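PDB 3V7D: cell division control protein 4 from Saccharomyces cerevisiae, which recognises phosphorylated targets such as the CDK inhibitor Sic1 and, as the F-box subunit of an SCF E3 ligase, directs their ubiquitination. Local coordinates for residues I282-S285 against T291-V294; S54-L59 against L93-N98; Y134-T137 against M143-V146; N412-Y417 against L446-E451; D13-L18 against L24-Y29. The protein carries 1 engineered substitution. All blocks are in the same frame, centred on the assembly; numbering follows the deposited sequence.

Contact 1 (I282-S285 against T291-V294)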
# COMPACT_ATOMS: atom_id res chain seq x y z
N ILE B 282 15.43 -15.12 -6.74
CA ILE B 282 14.36 -15.85 -7.41
C ILE B 282 13.71 -15.03 -8.52
O ILE B 282 13.28 -13.90 -8.31
CB ILE B 282 13.28 -16.31 -6.42
CG1 ILE B 282 13.89 -17.22 -5.37
CG2 ILE B 282 12.16 -17.03 -7.16
CD1 ILE B 282 14.43 -18.52 -5.94
N VAL B 283 13.65 -15.62 -9.72
CA VAL B 283 13.03 -14.98 -10.87
C VAL B 283 12.08 -15.94 -11.56
O VAL B 283 12.42 -17.10 -11.79
CB VAL B 283 14.09 -14.50 -11.88
CG1 VAL B 283 13.42 -13.93 -13.12
CG2 VAL B 283 15.00 -13.46 -11.25
N VAL B 284 10.88 -15.46 -11.89
CA VAL B 284 9.90 -16.26 -12.61
C VAL B 284 9.71 -15.73 -14.04
O VAL B 284 9.54 -14.53 -14.25
CB VAL B 284 8.54 -16.26 -11.89
CG1 VAL B 284 7.55 -17.15 -12.63
CG2 VAL B 284 8.71 -16.73 -10.45
N SER B 285 9.75 -16.64 -15.01
CA SER B 285 9.48 -16.27 -16.40
C SER B 285 8.20 -16.93 -16.89
O SER B 285 7.89 -18.05 -16.49
CB SER B 285 10.64 -16.68 -17.30
OG SER B 285 10.76 -18.09 -17.35
N THR B 291 3.86 -22.32 -20.34
CA THR B 291 4.48 -22.71 -19.08
C THR B 291 5.21 -21.55 -18.43
O THR B 291 5.56 -20.56 -19.08
CB THR B 291 5.51 -23.84 -19.28
OG1 THR B 291 6.66 -23.33 -19.96
CG2 THR B 291 4.91 -24.99 -20.09
N LEU B 292 5.46 -21.68 -17.13
CA LEU B 292 6.32 -20.75 -16.43
C LEU B 292 7.49 -21.50 -15.82
O LEU B 292 7.38 -22.69 -15.53
CB LEU B 292 5.57 -20.00 -15.33
CG LEU B 292 4.33 -19.22 -15.76
CD1 LEU B 292 3.08 -20.05 -15.51
CD2 LEU B 292 4.27 -17.91 -15.01
N ILE B 293 8.61 -20.81 -15.64
CA ILE B 293 9.75 -21.41 -14.96
C ILE B 293 10.21 -20.53 -13.81
O ILE B 293 10.30 -19.31 -13.94
CB ILE B 293 10.92 -21.68 -15.93
CG1 ILE B 293 10.48 -22.63 -17.05
CG2 ILE B 293 12.09 -22.29 -15.19
CD1 ILE B 293 11.60 -23.03 -18.01
N VAL B 294 10.46 -21.16 -12.66
CA VAL B 294 11.02 -20.47 -11.51
C VAL B 294 12.52 -20.69 -11.49
O VAL B 294 12.98 -21.83 -11.36
CB VAL B 294 10.41 -20.98 -10.20
CG1 VAL B 294 10.93 -20.16 -9.02
CG2 VAL B 294 8.89 -20.94 -10.26
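Val294 splits its two methyls between two neighbours on the facing strand: CG1 rests 3.8 Å from Ile282 CG2, and CG2 lies 4.2 Å from Val284 CG2. Its chi1 of -176° puts CG1 beside the carbonyl carbon, on the Ile282 side. The other branch of Val284, CG1, is turned to Leu292 and meets CD2 there at 4.1 Å. The methyls thus form a zigzag, Val294 set between Ile282 and Val284, and Val284 between Val294 and Leu292; Tyr318, Thr316 and Cys325 of the next sheet lie against this surface. On the reverse face the relief is low: Ser285 OG sits 3.9 Å from Ile293 CB, while the rest of the isoleucine leads away. The backbones below are joined by Ser285 N to Ile293 O, 2.9 Å and nearly straight at 167°, and by Ile293 N to Ser285 O, 3.0 Å. Ser285 OG finds its polar partners in His269 and Trp295, and Thr291 OG1 bonds Asp289. This antiparallel hairpin of the fourth WD repeat, with its serine, histidine and tryptophan joined by hydrogen bonds, is typical of a WD40 beta-propeller blade.

Contact 2 (S54-L59 against L93-N98); sequences SLWKKL and LSFLEN
Phe95 reaches across to Trp56 and Leu59, about one turn apart on the facing helix, and the contact is almost wholly its work. Aromatic packing comes first. CD2 of Phe95 approaches the rim of the indole, near its plane, at 4.2 Å from Trp56 CZ3, and the two side chains cross at about a right angle. The indole is itself steadied from its own helix, since Leu55 CD2 lies over the ring centre, 3.5 Å above the plane of Trp56. Phe32 meets Phe95 edge-to-face from helix 32-39. Aliphatic packing follows: Leu59 CB touches the phenyl ring at CE1, 3.6 Å away in Phe95. With CG anti to the backbone N (chi1 179°), the phenylalanine side chain is thrown across the gap to helix 53-62. That helix belongs to the F-box, whereas helix 87-106 is the long helix preceding the first propeller strand, so the ring joins the F-box to the helical linker behind it. A leucine in place of Phe95 would probably leave the Trp56 edge and Phe32 without their aromatic mate and open a gap beside Leu59. Polar contact is slight: Leu59 O lies at the ring edge, near its plane, 3.4 Å from Phe95 CE1, and this carbonyl also accepts a hydrogen bond from Ser62 OG.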
# COMPACT_ATOMS: atom_id res chain seq x y z
N SER B 54 2.57 4.87 17.92
CA SER B 54 1.55 3.88 17.58
C SER B 54 0.25 4.50 17.09
O SER B 54 -0.38 3.99 16.17
CB SER B 54 1.29 2.94 18.76
OG SER B 54 0.74 3.63 19.86
N LEU B 55 -0.14 5.62 17.69
CA LEU B 55 -1.37 6.31 17.29
C LEU B 55 -1.36 6.63 15.80
O LEU B 55 -2.32 6.34 15.09
CB LEU B 55 -1.54 7.59 18.11
CG LEU B 55 -2.83 8.40 18.00
CD1 LEU B 55 -3.06 9.15 19.29
CD2 LEU B 55 -2.78 9.37 16.83
N TRP B 56 -0.26 7.22 15.34
CA TRP B 56 -0.15 7.63 13.94
C TRP B 56 0.20 6.45 13.03
O TRP B 56 -0.18 6.44 11.86
CB TRP B 56 0.87 8.77 13.80
CG TRP B 56 0.41 9.96 14.56
CD1 TRP B 56 0.88 10.40 15.76
CD2 TRP B 56 -0.65 10.85 14.19
NE1 TRP B 56 0.19 11.52 16.16
CE2 TRP B 56 -0.76 11.81 15.21
CE3 TRP B 56 -1.51 10.92 13.10
CZ2 TRP B 56 -1.69 12.84 15.17
CZ3 TRP B 56 -2.44 11.94 13.05
CH2 TRP B 56 -2.52 12.89 14.08
N LYS B 57 0.89 5.47 13.58
CA LYS B 57 1.15 4.22 12.87
C LYS B 57 -0.17 3.53 12.53
O LYS B 57 -0.39 3.13 11.39
CB LYS B 57 2.04 3.29 13.69
CG LYS B 57 2.38 1.99 12.97
CD LYS B 57 3.21 1.05 13.85
CE LYS B 57 3.56 -0.23 13.11
NZ LYS B 57 4.34 -1.18 13.94
N LYS B 58 -1.04 3.41 13.52
CA LYS B 58 -2.35 2.80 13.34
C LYS B 58 -3.20 3.52 12.29
O LYS B 58 -3.83 2.88 11.45
CB LYS B 58 -3.12 2.74 14.66
CG LYS B 58 -2.63 1.68 15.64
CD LYS B 58 -3.32 1.84 16.99
CE LYS B 58 -3.15 0.60 17.87
NZ LYS B 58 -1.72 0.34 18.21
N LEU B 59 -3.22 4.85 12.34
CA LEU B 59 -3.99 5.64 11.38
C LEU B 59 -3.46 5.45 9.95
O LEU B 59 -4.24 5.26 9.02
CB LEU B 59 -3.98 7.12 11.76
CG LEU B 59 -4.90 7.52 12.92
CD1 LEU B 59 -4.67 8.96 13.32
CD2 LEU B 59 -6.35 7.30 12.53
N LEU B 93 2.56 14.32 10.08
CA LEU B 93 2.64 15.12 8.86
C LEU B 93 2.43 14.26 7.61
O LEU B 93 1.76 14.68 6.66
CB LEU B 93 3.97 15.87 8.77
CG LEU B 93 4.22 16.99 9.79
CD1 LEU B 93 5.22 18.00 9.24
CD2 LEU B 93 2.93 17.69 10.23
N SER B 94 3.00 13.06 7.62
CA SER B 94 2.80 12.13 6.52
C SER B 94 1.32 11.78 6.40
O SER B 94 0.78 11.74 5.30
CB SER B 94 3.62 10.85 6.76
OG SER B 94 3.42 9.91 5.72
N PHE B 95 0.67 11.55 7.54
CA PHE B 95 -0.72 11.14 7.51
C PHE B 95 -1.61 12.25 6.95
O PHE B 95 -2.49 11.99 6.13
CB PHE B 95 -1.23 10.72 8.89
CG PHE B 95 -2.67 10.32 8.88
CD1 PHE B 95 -3.03 9.02 8.58
CD2 PHE B 95 -3.66 11.26 9.12
CE1 PHE B 95 -4.36 8.65 8.54
CE2 PHE B 95 -4.99 10.90 9.08
CZ PHE B 95 -5.34 9.59 8.80
N LEU B 96 -1.38 13.47 7.42
CA LEU B 96 -2.19 14.61 7.01
C LEU B 96 -2.06 14.88 5.52
O LEU B 96 -3.05 15.15 4.84
CB LEU B 96 -1.83 15.86 7.82
CG LEU B 96 -2.27 15.82 9.29
CD1 LEU B 96 -1.76 17.05 10.04
CD2 LEU B 96 -3.78 15.72 9.39
N GLU B 97 -0.84 14.79 5.01
CA GLU B 97 -0.60 14.96 3.59
C GLU B 97 -1.30 13.87 2.78
O GLU B 97 -1.98 14.15 1.79
CB GLU B 97 0.91 14.98 3.28
CG GLU B 97 1.21 15.03 1.79
CD GLU B 97 2.67 15.34 1.48
OE1 GLU B 97 3.55 14.98 2.30
OE2 GLU B 97 2.94 15.94 0.42
N ASN B 98 -1.15 12.62 3.22
CA ASN B 98 -1.78 11.50 2.53
C ASN B 98 -3.30 11.53 2.56
O ASN B 98 -3.96 11.15 1.59
CB ASN B 98 -1.27 10.16 3.07
CG ASN B 98 0.11 9.82 2.54
OD1 ASN B 98 1.06 9.64 3.31
ND2 ASN B 98 0.23 9.72 1.22

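Contact 3 (Y134-T137 against M143-V146); sequences YVIT and MIRV
Tyr134 and Val146 meet at a slant, the ring carbon CD1 of the tyrosine 3.8 Å from the valine methyl CG1, in a beta hairpin of the first WD repeat that forms the middle of a propeller blade. Further along the same face, Ile136 and Ile144 are turned so that their branch methyls face each other, Ile136 CG2 to Ile144 CG2 at 3.7 Å. In both isoleucines CG2 is anti to the backbone N, CG1 being at chi1 -51° and -62°, and both side chains also touch Leu168 of the neighbouring blade. The opposite face carries Thr137 and Arg145, and here the hydroxyl does the touching: Thr137 OG1 lies 3.7 Å from Arg145 CB and has its hydrogen bond with His120. Beneath these pairs Thr137 and Arg145 exchange two backbone bonds, Thr137 N to Arg145 O and Arg145 N to Thr137 O, each 2.9 Å, with both donors in the plane of the carbonyl they meet. The guanidinium leads off from the hairpin through a bend at chi3 of 73°. There Arg145 NE bonds Tyr147 OH, and Arg145 NH1 bonds Gln157 OE1.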
# COMPACT_ATOMS: atom_id res chain seq x y z
N TYR B 134 10.99 10.94 -12.04
CA TYR B 134 11.15 10.78 -13.47
C TYR B 134 9.96 10.05 -14.06
O TYR B 134 9.44 9.10 -13.47
CB TYR B 134 12.40 9.96 -13.80
CG TYR B 134 13.72 10.63 -13.51
CD1 TYR B 134 14.05 11.85 -14.08
CD2 TYR B 134 14.66 10.01 -12.70
CE1 TYR B 134 15.27 12.45 -13.83
CE2 TYR B 134 15.88 10.60 -12.44
CZ TYR B 134 16.18 11.82 -13.01
OH TYR B 134 17.40 12.40 -12.74
N VAL B 135 9.53 10.49 -15.24
CA VAL B 135 8.63 9.69 -16.06
C VAL B 135 9.42 9.31 -17.29
O VAL B 135 10.01 10.17 -17.95
CB VAL B 135 7.35 10.44 -16.47
CG1 VAL B 135 6.40 9.48 -17.19
CG2 VAL B 135 6.68 11.04 -15.25
N ILE B 136 9.46 8.02 -17.59
CA ILE B 136 10.29 7.51 -18.67
C ILE B 136 9.46 6.64 -19.60
O ILE B 136 8.77 5.72 -19.15
CB ILE B 136 11.48 6.71 -18.12
CG1 ILE B 136 12.21 7.52 -17.05
CG2 ILE B 136 12.43 6.32 -19.24
CD1 ILE B 136 13.18 6.71 -16.22
N THR B 137 9.51 6.94 -20.90
CA THR B 137 8.70 6.23 -21.88
C THR B 137 9.54 5.70 -23.04
O THR B 137 10.53 6.32 -23.43
CB THR B 137 7.60 7.12 -22.47
OG1 THR B 137 8.18 8.35 -22.93
CG2 THR B 137 6.53 7.43 -21.42
N MET B 143 13.20 5.55 -29.60
CA MET B 143 13.58 6.56 -28.62
C MET B 143 13.11 6.28 -27.19
O MET B 143 12.10 5.61 -26.97
CB MET B 143 13.04 7.93 -29.04
CG MET B 143 13.53 8.39 -30.40
SD MET B 143 15.33 8.35 -30.51
CE MET B 143 15.60 9.16 -32.08
N ILE B 144 13.85 6.80 -26.23
CA ILE B 144 13.45 6.80 -24.84
C ILE B 144 13.34 8.25 -24.39
O ILE B 144 14.29 9.03 -24.53
CB ILE B 144 14.48 6.09 -23.95
CG1 ILE B 144 14.61 4.62 -24.35
CG2 ILE B 144 14.10 6.21 -22.49
CD1 ILE B 144 15.61 3.84 -23.52
N ARG B 145 12.19 8.63 -23.85
CA ARG B 145 12.00 10.00 -23.40
C ARG B 145 11.88 10.08 -21.89
O ARG B 145 11.23 9.25 -21.26
CB ARG B 145 10.78 10.64 -24.08
CG ARG B 145 10.96 10.82 -25.59
CD ARG B 145 9.73 11.41 -26.25
NE ARG B 145 9.54 12.83 -25.96
CZ ARG B 145 10.13 13.82 -26.64
NH1 ARG B 145 10.95 13.54 -27.64
NH2 ARG B 145 9.90 15.08 -26.31
N VAL B 146 12.54 11.08 -21.31
CA VAL B 146 12.57 11.26 -19.87
C VAL B 146 11.91 12.58 -19.49
O VAL B 146 12.21 13.63 -20.08
CB VAL B 146 14.02 11.26 -19.34
CG1 VAL B 146 14.04 11.37 -17.83
CG2 VAL B 146 14.76 10.01 -19.81

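Contact 4 (N412-Y417 against L446-E451)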
# COMPACT_ATOMS: atom_id res chain seq x y z
N ASN B 412 -10.81 4.90 -25.89
CA ASN B 412 -11.78 5.93 -25.53
C ASN B 412 -12.16 6.01 -24.05
O ASN B 412 -13.05 6.77 -23.68
CB ASN B 412 -13.04 5.82 -26.38
CG ASN B 412 -12.77 6.07 -27.85
OD1 ASN B 412 -12.01 6.97 -28.21
ND2 ASN B 412 -13.40 5.27 -28.71
N GLN B 413 -11.49 5.23 -23.20
CA GLN B 413 -11.85 5.21 -21.79
C GLN B 413 -10.67 5.33 -20.82
O GLN B 413 -9.64 4.67 -20.97
CB GLN B 413 -12.65 3.95 -21.45
CG GLN B 413 -14.02 3.89 -22.10
CD GLN B 413 -15.05 3.23 -21.20
OE1 GLN B 413 -14.76 2.89 -20.05
NE2 GLN B 413 -16.26 3.07 -21.71
N PHE B 414 -10.86 6.18 -19.82
CA PHE B 414 -9.88 6.37 -18.76
C PHE B 414 -10.68 6.55 -17.47
O PHE B 414 -11.35 7.56 -17.29
CB PHE B 414 -9.03 7.60 -19.06
CG PHE B 414 -7.93 7.86 -18.06
CD1 PHE B 414 -6.75 7.14 -18.11
CD2 PHE B 414 -8.08 8.84 -17.09
CE1 PHE B 414 -5.73 7.39 -17.19
CE2 PHE B 414 -7.07 9.09 -16.17
CZ PHE B 414 -5.90 8.36 -16.22
N ASN B 415 -10.63 5.54 -16.60
CA ASN B 415 -11.47 5.51 -15.41
C ASN B 415 -10.70 5.48 -14.09
O ASN B 415 -9.67 4.82 -13.97
CB ASN B 415 -12.41 4.30 -15.47
CG ASN B 415 -13.32 4.33 -16.69
OD1 ASN B 415 -13.96 5.33 -16.97
ND2 ASN B 415 -13.36 3.22 -17.42
N ILE B 416 -11.22 6.20 -13.11
CA ILE B 416 -10.66 6.21 -11.77
C ILE B 416 -11.71 5.68 -10.80
O ILE B 416 -12.81 6.24 -10.69
CB ILE B 416 -10.22 7.64 -11.36
CG1 ILE B 416 -9.21 8.19 -12.36
CG2 ILE B 416 -9.64 7.65 -9.94
CD1 ILE B 416 -8.75 9.60 -12.05
N TYR B 417 -11.39 4.58 -10.12
CA TYR B 417 -12.34 3.96 -9.19
C TYR B 417 -11.93 4.07 -7.72
O TYR B 417 -10.77 3.85 -7.37
CB TYR B 417 -12.55 2.48 -9.52
CG TYR B 417 -12.97 2.17 -10.93
CD1 TYR B 417 -12.02 1.95 -11.93
CD2 TYR B 417 -14.31 2.05 -11.27
CE1 TYR B 417 -12.41 1.65 -13.23
CE2 TYR B 417 -14.71 1.74 -12.56
CZ TYR B 417 -13.75 1.54 -13.54
OH TYR B 417 -14.15 1.24 -14.82
N LEU B 446 -0.49 11.36 -11.05
CA LEU B 446 -0.96 10.31 -11.95
C LEU B 446 -0.44 10.62 -13.36
O LEU B 446 -0.60 11.73 -13.86
CB LEU B 446 -2.49 10.27 -11.93
CG LEU B 446 -3.29 9.59 -13.05
CD1 LEU B 446 -2.99 8.12 -13.13
CD2 LEU B 446 -4.79 9.80 -12.84
N VAL B 447 0.23 9.65 -13.98
CA VAL B 447 0.73 9.85 -15.33
C VAL B 447 0.17 8.83 -16.32
O VAL B 447 -0.05 7.67 -15.98
CB VAL B 447 2.28 9.85 -15.40
CG1 VAL B 447 2.86 10.93 -14.50
CG2 VAL B 447 2.85 8.47 -15.05
N ALA B 448 -0.06 9.28 -17.55
CA ALA B 448 -0.56 8.39 -18.60
C ALA B 448 -0.00 8.72 -19.97
O ALA B 448 -0.01 9.88 -20.41
CB ALA B 448 -2.09 8.40 -18.63
N ALA B 449 0.49 7.69 -20.65
CA ALA B 449 0.91 7.78 -22.04
C ALA B 449 -0.31 7.49 -22.90
O ALA B 449 -0.89 6.40 -22.81
CB ALA B 449 2.01 6.79 -22.33
N VAL B 450 -0.72 8.46 -23.70
CA VAL B 450 -1.96 8.33 -24.46
C VAL B 450 -1.76 8.60 -25.94
O VAL B 450 -0.71 9.08 -26.38
CB VAL B 450 -3.04 9.30 -23.96
CG1 VAL B 450 -3.26 9.13 -22.47
CG2 VAL B 450 -2.65 10.74 -24.28
N GLU B 451 -2.79 8.28 -26.71
CA GLU B 451 -2.85 8.61 -28.12
C GLU B 451 -4.06 9.49 -28.36
O GLU B 451 -5.14 9.24 -27.81
CB GLU B 451 -2.95 7.35 -28.98
CG GLU B 451 -3.17 7.64 -30.46
CD GLU B 451 -3.46 6.39 -31.28
OE1 GLU B 451 -2.76 5.37 -31.09
OE2 GLU B 451 -4.39 6.43 -32.12
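Phe414 spans the gap between two adjoining blades of the WD40 propeller, from the third strand of one sheet to strand 445-452 of the next. The strand axes come no nearer than 10.7 Å and no backbone hydrogen bonds cross, so side chains alone fill the interval. The phenylalanine CB points at the other blade, and a chi1 of -177°, CG anti to the backbone N, carries the ring straight out from the strand. Past CG the two sides of the ring find different company. On one, CE1 of Phe414 reaches the methyl of Ala448, CB, at 4.0 Å, a residue small enough to let the ring come close to its strand. On the other, CE2 of Phe414 lies 4.1 Å from Leu446 CD2. At the tip, Phe414 CZ touches that same leucine methyl, CD2 of Leu446, at 3.8 Å, the methyl lying at the ring edge and in its plane. Leu446 CD2 is also met tip to tip by Ile416 CD1, 4.0 Å away. Val439 and Leu461 flank both Phe414 and Leu446 from the second blade. On the reverse face of strand 413-418 the chemistry turns polar: Gln413 NE2 bonds Thr391 OG1, and Asn415 ND2 gives Gln413 OE1 a bond of 3.0 Å at 168°, the acceptor lying in the Asn415 amide plane.

Contact 5 (D13-L18 against L24-Y29); sequences DLITSL and LKIFNY
Ile15 meets two residues of the following helix with different branches. Its CD1 touches the end of Ile26, CD1, at 3.8 Å, the side chains crossing at a slant, while its CG2 lies 3.8 Å from CZ of Phe27. With chi2 at -60°, CD1 of Ile15 lies within touch of both Ile26 and Phe27. Leu18, the first residue beyond helix 14-17, adds a third touch: its CD1 reaches Ile26 CD1 at 3.8 Å, at about a right angle. An alanine in place of Ile15 is likely to leave the Phe27 ring without the two methyls it rests against and open a gap beside Ile26. In the next shell Trp45 and Ile48 of helix 43-49 lie against Ile15, while Ile49 of that helix and Leu55 of helix 53-62 lie against Phe27. Helix 14-17 is itself fixed at its start, where Asp13 is the N-cap: OD1 of Asp13 accepts from Thr16 N at 3.3 Å and OD2 of Asp13 from Thr16 OG1 at 2.9 Å, both met from above the carboxylate plane. Trp45 NE1 also bonds Asp13 OD1, and Ile15 O takes Ser23 OG. Another protein chain packs beside Leu14 and Ser17, as expected for an F-box, whose role is to bind Skp1. The inner contact is wholly apolar and has no hydrogen bond to orient it, so the fit of methyls and ring decides it, with the polar bonds of the cap setting where helix 14-17 begins.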
# COMPACT_ATOMS: atom_id res chain seq x y z
N ASP B 13 -10.81 16.70 33.62
CA ASP B 13 -9.95 16.48 32.47
C ASP B 13 -9.48 15.03 32.50
O ASP B 13 -8.40 14.72 33.00
CB ASP B 13 -8.77 17.44 32.50
CG ASP B 13 -7.98 17.42 31.22
OD1 ASP B 13 -8.20 16.52 30.38
OD2 ASP B 13 -7.13 18.32 31.04
N LEU B 14 -10.31 14.14 31.97
CA LEU B 14 -10.04 12.70 31.98
C LEU B 14 -8.76 12.33 31.23
O LEU B 14 -8.04 11.43 31.64
CB LEU B 14 -11.22 11.92 31.40
CG LEU B 14 -12.59 12.08 32.09
CD1 LEU B 14 -13.57 11.08 31.52
CD2 LEU B 14 -12.46 11.92 33.59
N ILE B 15 -8.50 13.02 30.13
CA ILE B 15 -7.34 12.71 29.29
C ILE B 15 -6.04 13.01 30.03
O ILE B 15 -5.09 12.23 29.98
CB ILE B 15 -7.40 13.47 27.95
CG1 ILE B 15 -8.51 12.89 27.06
CG2 ILE B 15 -6.04 13.45 27.22
CD1 ILE B 15 -8.33 11.43 26.72
N THR B 16 -6.01 14.13 30.74
CA THR B 16 -4.85 14.49 31.54
C THR B 16 -4.72 13.60 32.78
O THR B 16 -3.63 13.13 33.11
CB THR B 16 -4.91 15.97 31.97
OG1 THR B 16 -4.72 16.80 30.82
CG2 THR B 16 -3.83 16.28 33.00
N SER B 17 -5.85 13.36 33.44
CA SER B 17 -5.87 12.64 34.72
C SER B 17 -5.51 11.16 34.60
O SER B 17 -4.75 10.64 35.40
CB SER B 17 -7.23 12.79 35.40
OG SER B 17 -7.49 14.14 35.72
N LEU B 18 -6.07 10.49 33.59
CA LEU B 18 -5.85 9.06 33.40
C LEU B 18 -4.39 8.75 33.09
O LEU B 18 -3.66 9.62 32.61
CB LEU B 18 -6.75 8.53 32.28
CG LEU B 18 -8.23 8.39 32.63
CD1 LEU B 18 -9.05 8.18 31.36
CD2 LEU B 18 -8.44 7.25 33.61
N LEU B 24 -4.36 7.01 25.77
CA LEU B 24 -3.95 6.61 24.43
C LEU B 24 -5.00 5.70 23.82
O LEU B 24 -5.31 5.79 22.63
CB LEU B 24 -2.61 5.88 24.50
CG LEU B 24 -1.72 6.15 23.29
CD1 LEU B 24 -1.31 7.61 23.31
CD2 LEU B 24 -0.52 5.23 23.29
N LYS B 25 -5.53 4.81 24.65
CA LYS B 25 -6.59 3.90 24.24
C LYS B 25 -7.82 4.68 23.76
O LYS B 25 -8.50 4.28 22.81
CB LYS B 25 -6.95 2.99 25.41
CG LYS B 25 -7.88 1.85 25.07
CD LYS B 25 -8.03 0.89 26.25
CE LYS B 25 -6.70 0.27 26.66
NZ LYS B 25 -6.77 -1.22 26.69
N ILE B 26 -8.09 5.80 24.41
CA ILE B 26 -9.22 6.65 24.07
C ILE B 26 -9.05 7.28 22.69
O ILE B 26 -9.98 7.31 21.88
CB ILE B 26 -9.44 7.75 25.14
CG1 ILE B 26 -9.85 7.12 26.48
CG2 ILE B 26 -10.50 8.75 24.70
CD1 ILE B 26 -9.94 8.10 27.64
N PHE B 27 -7.84 7.76 22.41
CA PHE B 27 -7.56 8.38 21.12
C PHE B 27 -7.58 7.38 19.97
O PHE B 27 -7.93 7.73 18.85
CB PHE B 27 -6.22 9.14 21.16
CG PHE B 27 -6.26 10.38 21.99
CD1 PHE B 27 -7.12 11.42 21.66
CD2 PHE B 27 -5.44 10.52 23.10
CE1 PHE B 27 -7.16 12.58 22.43
CE2 PHE B 27 -5.47 11.67 23.87
CZ PHE B 27 -6.33 12.70 23.53
N ASN B 28 -7.23 6.13 20.26
CA ASN B 28 -7.30 5.07 19.24
C ASN B 28 -8.74 4.74 18.82
O ASN B 28 -8.95 4.10 17.80
CB ASN B 28 -6.58 3.81 19.71
CG ASN B 28 -5.07 3.93 19.60
OD1 ASN B 28 -4.55 4.50 18.64
ND2 ASN B 28 -4.36 3.41 20.60
N TYR B 29 -9.71 5.17 19.62
CA TYR B 29 -11.12 4.95 19.28
C TYR B 29 -11.68 6.12 18.49
O TYR B 29 -12.85 6.11 18.11
CB TYR B 29 -11.96 4.77 20.55
CG TYR B 29 -11.81 3.41 21.20
CD1 TYR B 29 -11.86 2.25 20.44
CD2 TYR B 29 -11.62 3.30 22.57
CE1 TYR B 29 -11.73 1.01 21.04
CE2 TYR B 29 -11.49 2.06 23.17
CZ TYR B 29 -11.54 0.92 22.40
OH TYR B 29 -11.41 -0.31 23.00

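Overall arrangement
From the N terminus, contact 5 comes first, packing helix 14-17 against helix 20-27 across five residues within the F-box. Contact 2 follows, closing 33 residues as it brings helix 53-62 of the F-box against the long helix 87-106 that leads to the propeller; it touches contact 5 where Leu55 meets Phe27. Contacts 3 and 1 are then hairpins, each closing five residues in its own blade, their centres about 28 Å apart. Contact 4 closes 28 residues and joins two neighbouring blades. All five lie in series, none nested or crossing. Contact 4 also touches contact 3, Val447 CG1 against Val135 CG2, so the sheet of 445-452, which includes the early strand 113-118, adjoins that of contact 3.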